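Local coordinates for protein P91 (PDB 4ZI5) that hydrolyses phosphotriesters as a promiscuous activity of an alpha/beta-hydrolase resembling the dienelactone hydrolases, at residues A74-H78 with G79-V83; Y97-R100 with A101-R104; A109-D112 with A113-Q117; L138-A141 with R142-A145. All blocks are in the same frame, centred on the assembly; numbering follows the deposited sequence.

Contact 1 of 4, residues A74-H78 with G79-V83; sequences AADMH and GDAQV
Asp-76 folds the chain that follows it around its own carboxylate, a local loop contact with Gly-79 and Ala-81 just beyond strand 71-74 of the alpha/beta-hydrolase sheet. The loop leads on towards helix 90-97, and at its heart is a beta-turn of left-handed backbone conformation, close to type III', running from Gly-79 to Gln-82. With CG anti to the backbone nitrogen (chi1 175°), the carboxylate of Asp-76 extends over the start of this turn. Its two oxygens then divide the work: OD1 accepts from Gly-79 N at 2.9 Å and OD2 from Ala-81 N at 2.8 Å, each donor standing well above the carboxylate plane. Aspartate suits the place because its short arm brings two acceptors to backbone N-H groups that this loop turns inward. OD2 has a further donor in Ile-29 N, which ties the loop to the neighbouring strand 26-34.

Gly-79 combines a positive phi (95°) with an extended psi, a backbone region readily open only to a residue without a side chain. Its own oxygen closes the turn by accepting from Gln-82 N at 3.1 Å. Gln-82 NE2 bonds to the same oxygen at 3.0 Å, from the opposite face of the carbonyl plane. His-78 lays its ring edge against the turn, with CD2 in plane with Gln-82 O and 3.5 Å from it, while its nitrogens bond to Ala-51 O and Tyr-96 OH. One water completes the arrangement, donating to both Asp-76 OD1 and Gln-82 O at 2.8 Å each.

Contact 2 of 4, residues Y97-R100 with A101-R104; sequences YGDR and AHWR
Asp-99 meets His-102 at the start of helix 100-115, where Asp-99 OD1 accepts from His-102 N at 3.1 Å. Swung anti to its backbone nitrogen (chi1 -174°), the carboxylate reaches forward over the first turn of the helix, and the donor stands far above its plane. CB of His-102 lies against the carboxylate, 3.4 Å from Asp-99 CG, with the carboxylate and imidazole planes 47° apart. The backbone adds bonds from Trp-103 N to Asp-99 O at 3.1 Å and from Arg-104 N to Arg-100 O at 2.8 Å.

Beside this, Tyr-97 comes in from the end of the preceding helix. Its CD1 lies 3.5 Å from Trp-103 CZ3, the two ring planes meeting obliquely at 46°. CG of Arg-100 touches the edge of the same indole at CE3, 3.9 Å away; a long aliphatic arm suits this position because it can pack on the ring and still carry its charge beyond it.

Further out, the polar ends are placed by helix 132-142 and by the loop between strands 149-153 and 171-177: Trp-103 NE1 bonds to Thr-136 OG1, both Arg-100 and Arg-104 reach the carboxylate of Glu-139, and Arg-104 has a second acid in Asp-164. The neighbouring guanidiniums are thus gathered around carboxylates. The whole is a classic aspartate N-cap, here opening one of the helices that cover the alpha/beta-hydrolase sheet.

Contact 3 of 4, residues A109-D112 with A113-Q117; sequences AALD and ALTAQ
The carbonyl oxygen of Asp-112 is gripped by Ala-116 N at 3.0 Å and by a water that donates to it at 2.7 Å. That water also bonds to Thr-115 OG1, which has a second water that links it to Asp-112 OD1, 2.7 Å from each of the two oxygens. The threonine hydroxyl sits between its own backbone nitrogen and carbonyl carbon (chi1 65°), and this rotation turns it back over the preceding turn, where both waters can reach it. Threonine suits the place because its branched side chain offers a hydroxyl to the two waters and a methyl to Leu-111. Asp-112 OD1 also accepts from Gln-108 NE2, one turn earlier.

The other side is apolar. Leu-111 CD1 reaches along the helix and lies 4.1 Å from both Leu-114 CD2 and Thr-115 CG2. Leu-111 and Leu-114 both rest on Val-46 of the central sheet. The alanines have no bulk to hold the helix away from the strands: Ala-110 lies on Val-46 and Phe-48, and Ala-113 on Tyr-21 and Leu-73.

Towards the end of the segment, Gln-117 folds its side chain back along the axis so that NE2 donates to Ala-113 O at 2.9 Å in a nearly straight bond (170°). Its OE1 holds Arg-17 NH2. Altogether this is the amphipathic C-terminal end of a sheet-covering helix in an alpha/beta-hydrolase fold, apolar towards the strands and hydrated on its outer side.

Contact 4 of 4, residues L138-A141 with R142-A145; sequences LELA and RTGA
A bend at chi2 (-57°) curls the Glu-139 side chain back over its helix, while Arg-142, extended from CG to NE, runs back beneath it; the two meet in a salt bridge at the Schellman motif that ends helix 132-142. NH1 of Arg-142 lies 2.9 Å from Glu-139 OE2, which stands at the edge of the guanidinium, in its plane, with the carboxylate turned almost upright to it. Leu-138 CD2 covers one guanidinium face, 3.6 Å from NH2. An arginine can use both its flat face and its edge in this way, and NH2 makes its own salt bridge to Glu-194. Glu-139 in turn is shared with Arg-100 and Arg-104.

At the helix end, Leu-140 O accepts from both groups of Thr-143: OG1 in the carbonyl plane at 2.6 Å, and N from well above it at 3.1 Å. Gly-144, with its positive phi (86°), turns the chain out of the helix, as glycine does most easily, and its N bonds to Ala-141 O at 3.0 Å. A water also donates to Ala-141 O and, at 2.8 Å, to Ala-145 O.

Overall arrangement
The four contacts follow one another along the chain without interleaving, all in the same alpha/beta-hydrolase domain. Contact 1 leaves strand 71-74 of the central sheet; contacts 2 and 3 lie towards opposite ends of helix 100-115, their centres 19 Å apart; contact 4 ends helix 132-142. Helix 100-115 links them all. Met-77 and Ala-75 of contact 1 pack on Trp-103 and Ala-110, while Leu-111 meets Leu-140 and Ala-145. Contacts 2 and 4, with centres 12 Å apart, share a charged network around Glu-139. Contacts 1 and 4 do not touch. Met-77 and Trp-103 pack together near a probable nucleophile elbow at the start of helix 132-142, so contacts 1 and 2 border the likely catalytic region.

Contact 1 of 4, residues A74-H78 with G79-V83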
loop_
_atom_site.group_PDB
_atom_site.type_symbol
_atom_site.label_atom_id
_atom_site.label_comp_id
_atom_site.label_asym_id
_atom_site.label_seq_id
_atom_site.Cartn_x
_atom_site.Cartn_y
_atom_site.Cartn_z
ATOM N N ALA A 74 7.575 8.142 22.110
ATOM C CA ALA A 74 6.206 8.659 22.083
ATOM C C ALA A 74 6.256 10.105 22.545
ATOM O O ALA A 74 6.634 10.385 23.695
ATOM C CB ALA A 74 5.313 7.806 22.950
ATOM N N ALA A 75 5.966 11.009 21.600
ATOM C CA ALA A 75 6.175 12.428 21.774
ATOM C C ALA A 75 5.070 13.079 22.619
ATOM O O ALA A 75 3.919 12.647 22.593
ATOM C CB ALA A 75 6.262 13.111 20.426
ATOM N N ASP A 76 5.451 14.112 23.360
ATOM C CA ASP A 76 4.511 14.988 24.049
ATOM C C ASP A 76 4.470 16.309 23.293
ATOM O O ASP A 76 5.358 17.167 23.494
ATOM C CB ASP A 76 4.970 15.190 25.488
ATOM C CG ASP A 76 4.097 16.194 26.270
ATOM O OD1 ASP A 76 2.993 16.537 25.792
ATOM O OD2 ASP A 76 4.561 16.698 27.328
ATOM N N MET A 77 3.466 16.500 22.437
ATOM C CA MET A 77 3.335 17.783 21.711
ATOM C C MET A 77 2.787 18.904 22.586
ATOM O O MET A 77 3.248 20.036 22.488
ATOM C CB MET A 77 2.475 17.664 20.451
ATOM C CG MET A 77 3.124 16.879 19.344
ATOM S SD MET A 77 4.547 17.673 18.601
ATOM C CE MET A 77 3.744 18.924 17.604
ATOM N N HIS A 78 1.818 18.584 23.444
ATOM C CA HIS A 78 1.117 19.595 24.214
ATOM C C HIS A 78 1.928 20.176 25.350
ATOM O O HIS A 78 1.752 21.350 25.685
ATOM C CB HIS A 78 -0.203 19.034 24.725
ATOM C CG HIS A 78 -1.105 18.554 23.637
ATOM N ND1 HIS A 78 -1.114 19.110 22.373
ATOM C CD2 HIS A 78 -2.036 17.581 23.625
ATOM C CE1 HIS A 78 -2.001 18.483 21.628
ATOM N NE2 HIS A 78 -2.580 17.557 22.366
ATOM N N GLY A 79 2.845 19.404 25.920
ATOM C CA GLY A 79 3.605 19.848 27.094
ATOM C C GLY A 79 2.960 19.365 28.370
ATOM O O GLY A 79 1.739 19.180 28.419
ATOM N N ASP A 80 3.791 19.128 29.385
ATOM C CA ASP A 80 3.373 18.565 30.676
ATOM C C ASP A 80 2.592 17.239 30.560
ATOM O O ASP A 80 1.762 16.913 31.414
ATOM C CB ASP A 80 2.548 19.615 31.465
ATOM C CG ASP A 80 3.152 21.019 31.376
ATOM O OD1 ASP A 80 4.380 21.138 31.140
ATOM O OD2 ASP A 80 2.401 22.012 31.526
ATOM N N ALA A 81 2.883 16.470 29.507
ATOM C CA ALA A 81 2.147 15.249 29.179
ATOM C C ALA A 81 0.620 15.410 29.181
ATOM O O ALA A 81 -0.091 14.464 29.500
ATOM C CB ALA A 81 2.580 14.107 30.093
ATOM N N GLN A 82 0.124 16.583 28.776
ATOM C CA GLN A 82 -1.301 16.882 28.866
ATOM C C GLN A 82 -2.112 16.077 27.866
ATOM O O GLN A 82 -1.711 15.914 26.714
ATOM C CB GLN A 82 -1.624 18.348 28.585
ATOM C CG GLN A 82 -1.136 19.357 29.608
ATOM C CD GLN A 82 -1.340 20.780 29.094
ATOM O OE1 GLN A 82 -2.465 21.272 29.097
ATOM N NE2 GLN A 82 -0.271 21.417 28.594
ATOM N N VAL A 83 -3.270 15.618 28.319
ATOM C CA VAL A 83 -4.232 14.924 27.465
ATOM C C VAL A 83 -5.531 15.726 27.536
ATOM O O VAL A 83 -5.932 16.168 28.618
ATOM C CB VAL A 83 -4.424 13.458 27.918
ATOM C CG1 VAL A 83 -5.533 12.769 27.124
ATOM C CG2 VAL A 83 -3.122 12.698 27.758
HETATM O O HOH W 1 0.555 15.239 25.302
#

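Contact 2 of 4, residues Y97-R100 with A101-R104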
loop_
_atom_site.group_PDB
_atom_site.type_symbol
_atom_site.label_atom_id
_atom_site.label_comp_id
_atom_site.label_asym_id
_atom_site.label_seq_id
_atom_site.Cartn_x
_atom_site.Cartn_y
_atom_site.Cartn_z
ATOM N N TYR A 97 -2.469 24.899 13.992
ATOM C CA TYR A 97 -2.837 25.211 12.605
ATOM C C TYR A 97 -2.618 26.696 12.285
ATOM O O TYR A 97 -2.240 27.037 11.173
ATOM C CB TYR A 97 -4.291 24.845 12.307
ATOM C CG TYR A 97 -4.643 23.365 12.339
ATOM C CD1 TYR A 97 -3.663 22.365 12.370
ATOM C CD2 TYR A 97 -5.985 22.963 12.296
ATOM C CE1 TYR A 97 -4.000 21.020 12.378
ATOM C CE2 TYR A 97 -6.336 21.614 12.301
ATOM C CZ TYR A 97 -5.332 20.648 12.341
ATOM O OH TYR A 97 -5.658 19.315 12.347
ATOM N N GLY A 98 -2.842 27.565 13.274
ATOM C CA GLY A 98 -2.653 29.016 13.092
ATOM C C GLY A 98 -1.208 29.508 13.203
ATOM O O GLY A 98 -0.957 30.703 12.980
ATOM N N ASP A 99 -0.266 28.614 13.566
ATOM C CA ASP A 99 1.148 28.966 13.644
ATOM C C ASP A 99 1.976 27.724 13.372
ATOM O O ASP A 99 2.424 27.045 14.287
ATOM C CB ASP A 99 1.468 29.566 15.019
ATOM C CG ASP A 99 2.890 30.101 15.128
ATOM O OD1 ASP A 99 3.764 29.877 14.248
ATOM O OD2 ASP A 99 3.122 30.768 16.147
ATOM N N ARG A 100 2.151 27.444 12.085
ATOM C CA ARG A 100 2.813 26.215 11.641
ATOM C C ARG A 100 4.300 26.201 11.976
ATOM O O ARG A 100 4.878 25.126 12.250
ATOM C CB ARG A 100 2.528 25.974 10.158
ATOM C CG ARG A 100 1.063 25.613 9.931
ATOM C CD ARG A 100 0.626 25.685 8.482
ATOM N NE ARG A 100 1.140 24.551 7.742
ATOM C CZ ARG A 100 0.856 24.265 6.476
ATOM N NH1 ARG A 100 1.412 23.183 5.929
ATOM N NH2 ARG A 100 0.038 25.034 5.748
ATOM N N ALA A 101 4.923 27.382 12.042
ATOM C CA ALA A 101 6.297 27.462 12.510
ATOM C C ALA A 101 6.442 26.955 13.957
ATOM O O ALA A 101 7.390 26.227 14.285
ATOM C CB ALA A 101 6.852 28.897 12.349
ATOM N N HIS A 102 5.524 27.349 14.818
ATOM C CA HIS A 102 5.490 26.885 16.211
ATOM C C HIS A 102 5.242 25.373 16.288
ATOM O O HIS A 102 5.893 24.646 17.043
ATOM C CB HIS A 102 4.407 27.659 16.976
ATOM C CG HIS A 102 3.829 26.934 18.138
ATOM N ND1 HIS A 102 4.460 26.873 19.360
ATOM C CD2 HIS A 102 2.669 26.252 18.271
ATOM C CE1 HIS A 102 3.712 26.174 20.194
ATOM N NE2 HIS A 102 2.621 25.782 19.559
ATOM N N TRP A 103 4.292 24.918 15.494
ATOM C CA TRP A 103 3.978 23.487 15.373
ATOM C C TRP A 103 5.216 22.675 14.985
ATOM O O TRP A 103 5.548 21.670 15.618
ATOM C CB TRP A 103 2.864 23.358 14.356
ATOM C CG TRP A 103 2.296 21.973 14.102
ATOM C CD1 TRP A 103 2.582 20.805 14.743
ATOM C CD2 TRP A 103 1.300 21.676 13.140
ATOM N NE1 TRP A 103 1.829 19.771 14.202
ATOM C CE2 TRP A 103 1.039 20.285 13.211
ATOM C CE3 TRP A 103 0.624 22.447 12.176
ATOM C CZ2 TRP A 103 0.099 19.659 12.390
ATOM C CZ3 TRP A 103 -0.306 21.820 11.358
ATOM C CH2 TRP A 103 -0.555 20.443 11.466
ATOM N N ARG A 104 5.937 23.179 13.996
ATOM C CA ARG A 104 7.173 22.558 13.534
ATOM C C ARG A 104 8.284 22.537 14.572
ATOM O O ARG A 104 8.962 21.529 14.711
ATOM C CB ARG A 104 7.637 23.202 12.233
ATOM C CG ARG A 104 6.712 22.852 11.077
ATOM C CD ARG A 104 6.853 23.772 9.852
ATOM N NE ARG A 104 5.875 23.457 8.794
ATOM C CZ ARG A 104 6.022 23.714 7.483
ATOM N NH1 ARG A 104 7.127 24.304 7.007
ATOM N NH2 ARG A 104 5.056 23.373 6.620
#

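Contact 3 of 4, residues A109-D112 with A113-Q117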
loop_
_atom_site.group_PDB
_atom_site.type_symbol
_atom_site.label_atom_id
_atom_site.label_comp_id
_atom_site.label_asym_id
_atom_site.label_seq_id
_atom_site.Cartn_x
_atom_site.Cartn_y
_atom_site.Cartn_z
ATOM N N ALA A 109 11.506 19.445 18.478
ATOM C CA ALA A 109 11.950 19.203 19.857
ATOM C C ALA A 109 11.831 17.716 20.206
ATOM O O ALA A 109 12.746 17.163 20.822
ATOM C CB ALA A 109 11.191 20.062 20.863
ATOM N N ALA A 110 10.759 17.058 19.733
ATOM C CA ALA A 110 10.594 15.601 19.946
ATOM C C ALA A 110 11.676 14.825 19.192
ATOM O O ALA A 110 12.270 13.898 19.741
ATOM C CB ALA A 110 9.197 15.143 19.528
ATOM N N LEU A 111 11.942 15.216 17.946
ATOM C CA LEU A 111 13.001 14.578 17.175
ATOM C C LEU A 111 14.380 14.747 17.833
ATOM O O LEU A 111 15.140 13.777 17.940
ATOM C CB LEU A 111 13.031 15.099 15.740
ATOM C CG LEU A 111 14.081 14.500 14.817
ATOM C CD1 LEU A 111 14.026 12.982 14.776
ATOM C CD2 LEU A 111 13.899 15.110 13.436
ATOM N N ASP A 112 14.665 15.950 18.334
ATOM C CA ASP A 112 15.896 16.171 19.118
ATOM C C ASP A 112 15.956 15.306 20.399
ATOM O O ASP A 112 17.005 14.770 20.720
ATOM C CB ASP A 112 16.058 17.658 19.462
ATOM C CG ASP A 112 16.323 18.519 18.232
ATOM O OD1 ASP A 112 16.726 18.002 17.178
ATOM O OD2 ASP A 112 16.159 19.735 18.308
ATOM N N ALA A 113 14.842 15.156 21.101
ATOM C CA ALA A 113 14.803 14.307 22.281
ATOM C C ALA A 113 15.053 12.819 21.951
ATOM O O ALA A 113 15.750 12.121 22.668
ATOM C CB ALA A 113 13.470 14.456 22.986
ATOM N N LEU A 114 14.485 12.347 20.851
ATOM C CA LEU A 114 14.821 11.019 20.333
ATOM C C LEU A 114 16.324 10.843 20.085
ATOM O O LEU A 114 16.929 9.892 20.580
ATOM C CB LEU A 114 14.055 10.739 19.038
ATOM C CG LEU A 114 14.391 9.412 18.357
ATOM C CD1 LEU A 114 13.799 8.256 19.138
ATOM C CD2 LEU A 114 13.907 9.424 16.901
ATOM N N THR A 115 16.887 11.753 19.299
ATOM C CA THR A 115 18.278 11.652 18.848
ATOM C C THR A 115 19.293 11.821 19.999
ATOM O O THR A 115 20.385 11.293 19.940
ATOM C CB THR A 115 18.594 12.634 17.681
ATOM O OG1 THR A 115 18.478 13.979 18.108
ATOM C CG2 THR A 115 17.649 12.426 16.535
ATOM N N ALA A 116 18.873 12.499 21.057
ATOM C CA ALA A 116 19.620 12.574 22.302
ATOM C C ALA A 116 19.832 11.247 23.027
ATOM O O ALA A 116 20.760 11.147 23.832
ATOM C CB ALA A 116 18.947 13.537 23.235
ATOM N N GLN A 117 19.011 10.229 22.757
ATOM C CA GLN A 117 19.109 8.998 23.522
ATOM C C GLN A 117 20.242 8.162 22.968
ATOM O O GLN A 117 20.325 7.993 21.755
ATOM C CB GLN A 117 17.793 8.228 23.526
ATOM C CG GLN A 117 16.582 9.032 23.955
ATOM C CD GLN A 117 16.817 9.790 25.249
ATOM O OE1 GLN A 117 17.245 9.201 26.244
ATOM N NE2 GLN A 117 16.606 11.106 25.223
HETATM O O HOH W 2 17.815 15.747 16.148
HETATM O O HOH W 3 19.463 15.718 20.083
#

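Contact 4 of 4, residues L138-A141 with R142-A145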
loop_
_atom_site.group_PDB
_atom_site.type_symbol
_atom_site.label_atom_id
_atom_site.label_comp_id
_atom_site.label_asym_id
_atom_site.label_seq_id
_atom_site.Cartn_x
_atom_site.Cartn_y
_atom_site.Cartn_z
ATOM N N LEU A 138 4.290 15.279 8.531
ATOM C CA LEU A 138 4.444 15.962 7.247
ATOM C C LEU A 138 4.977 17.390 7.422
ATOM O O LEU A 138 5.866 17.807 6.669
ATOM C CB LEU A 138 3.134 15.935 6.469
ATOM C CG LEU A 138 3.199 16.559 5.078
ATOM C CD1 LEU A 138 4.280 15.939 4.226
ATOM C CD2 LEU A 138 1.837 16.417 4.390
ATOM N N GLU A 139 4.477 18.111 8.428
ATOM C CA GLU A 139 5.038 19.429 8.780
ATOM C C GLU A 139 6.528 19.339 9.084
ATOM O O GLU A 139 7.340 20.124 8.564
ATOM C CB GLU A 139 4.286 20.065 9.972
ATOM C CG GLU A 139 2.826 20.407 9.688
ATOM C CD GLU A 139 2.704 21.320 8.508
ATOM O OE1 GLU A 139 3.134 22.474 8.654
ATOM O OE2 GLU A 139 2.188 20.895 7.429
ATOM N N LEU A 140 6.901 18.371 9.909
ATOM C CA LEU A 140 8.305 18.189 10.272
ATOM C C LEU A 140 9.175 17.842 9.070
ATOM O O LEU A 140 10.268 18.422 8.903
ATOM C CB LEU A 140 8.453 17.134 11.362
ATOM C CG LEU A 140 9.864 16.829 11.880
ATOM C CD1 LEU A 140 10.568 18.034 12.494
ATOM C CD2 LEU A 140 9.750 15.704 12.888
ATOM N N ALA A 141 8.697 16.931 8.221
ATOM C CA ALA A 141 9.438 16.610 6.995
ATOM C C ALA A 141 9.615 17.830 6.097
ATOM O O ALA A 141 10.674 17.993 5.494
ATOM C CB ALA A 141 8.762 15.475 6.227
ATOM N N ARG A 142 8.599 18.695 6.027
ATOM C CA ARG A 142 8.684 19.919 5.216
ATOM C C ARG A 142 9.719 20.960 5.690
ATOM O O ARG A 142 10.074 21.837 4.912
ATOM C CB ARG A 142 7.314 20.599 5.109
ATOM C CG ARG A 142 6.363 19.840 4.184
ATOM C CD ARG A 142 4.931 20.282 4.443
ATOM N NE ARG A 142 4.031 19.834 3.380
ATOM C CZ ARG A 142 2.701 19.791 3.468
ATOM N NH1 ARG A 142 2.070 20.125 4.604
ATOM N NH2 ARG A 142 2.004 19.372 2.408
ATOM N N THR A 143 10.214 20.841 6.931
ATOM C CA THR A 143 11.338 21.663 7.402
ATOM C C THR A 143 12.673 21.224 6.820
ATOM O O THR A 143 13.665 21.927 7.004
ATOM C CB THR A 143 11.469 21.674 8.944
ATOM O OG1 THR A 143 11.847 20.375 9.410
ATOM C CG2 THR A 143 10.202 22.108 9.615
ATOM N N GLY A 144 12.726 20.070 6.158
ATOM C CA GLY A 144 13.962 19.483 5.668
ATOM C C GLY A 144 14.662 18.654 6.707
ATOM O O GLY A 144 15.830 18.351 6.547
ATOM N N ALA A 145 13.973 18.267 7.775
ATOM C CA ALA A 145 14.615 17.440 8.788
ATOM C C ALA A 145 15.193 16.152 8.190
ATOM O O ALA A 145 14.624 15.601 7.234
ATOM C CB ALA A 145 13.625 17.108 9.885
HETATM O O HOH W 4 12.554 15.901 5.373
#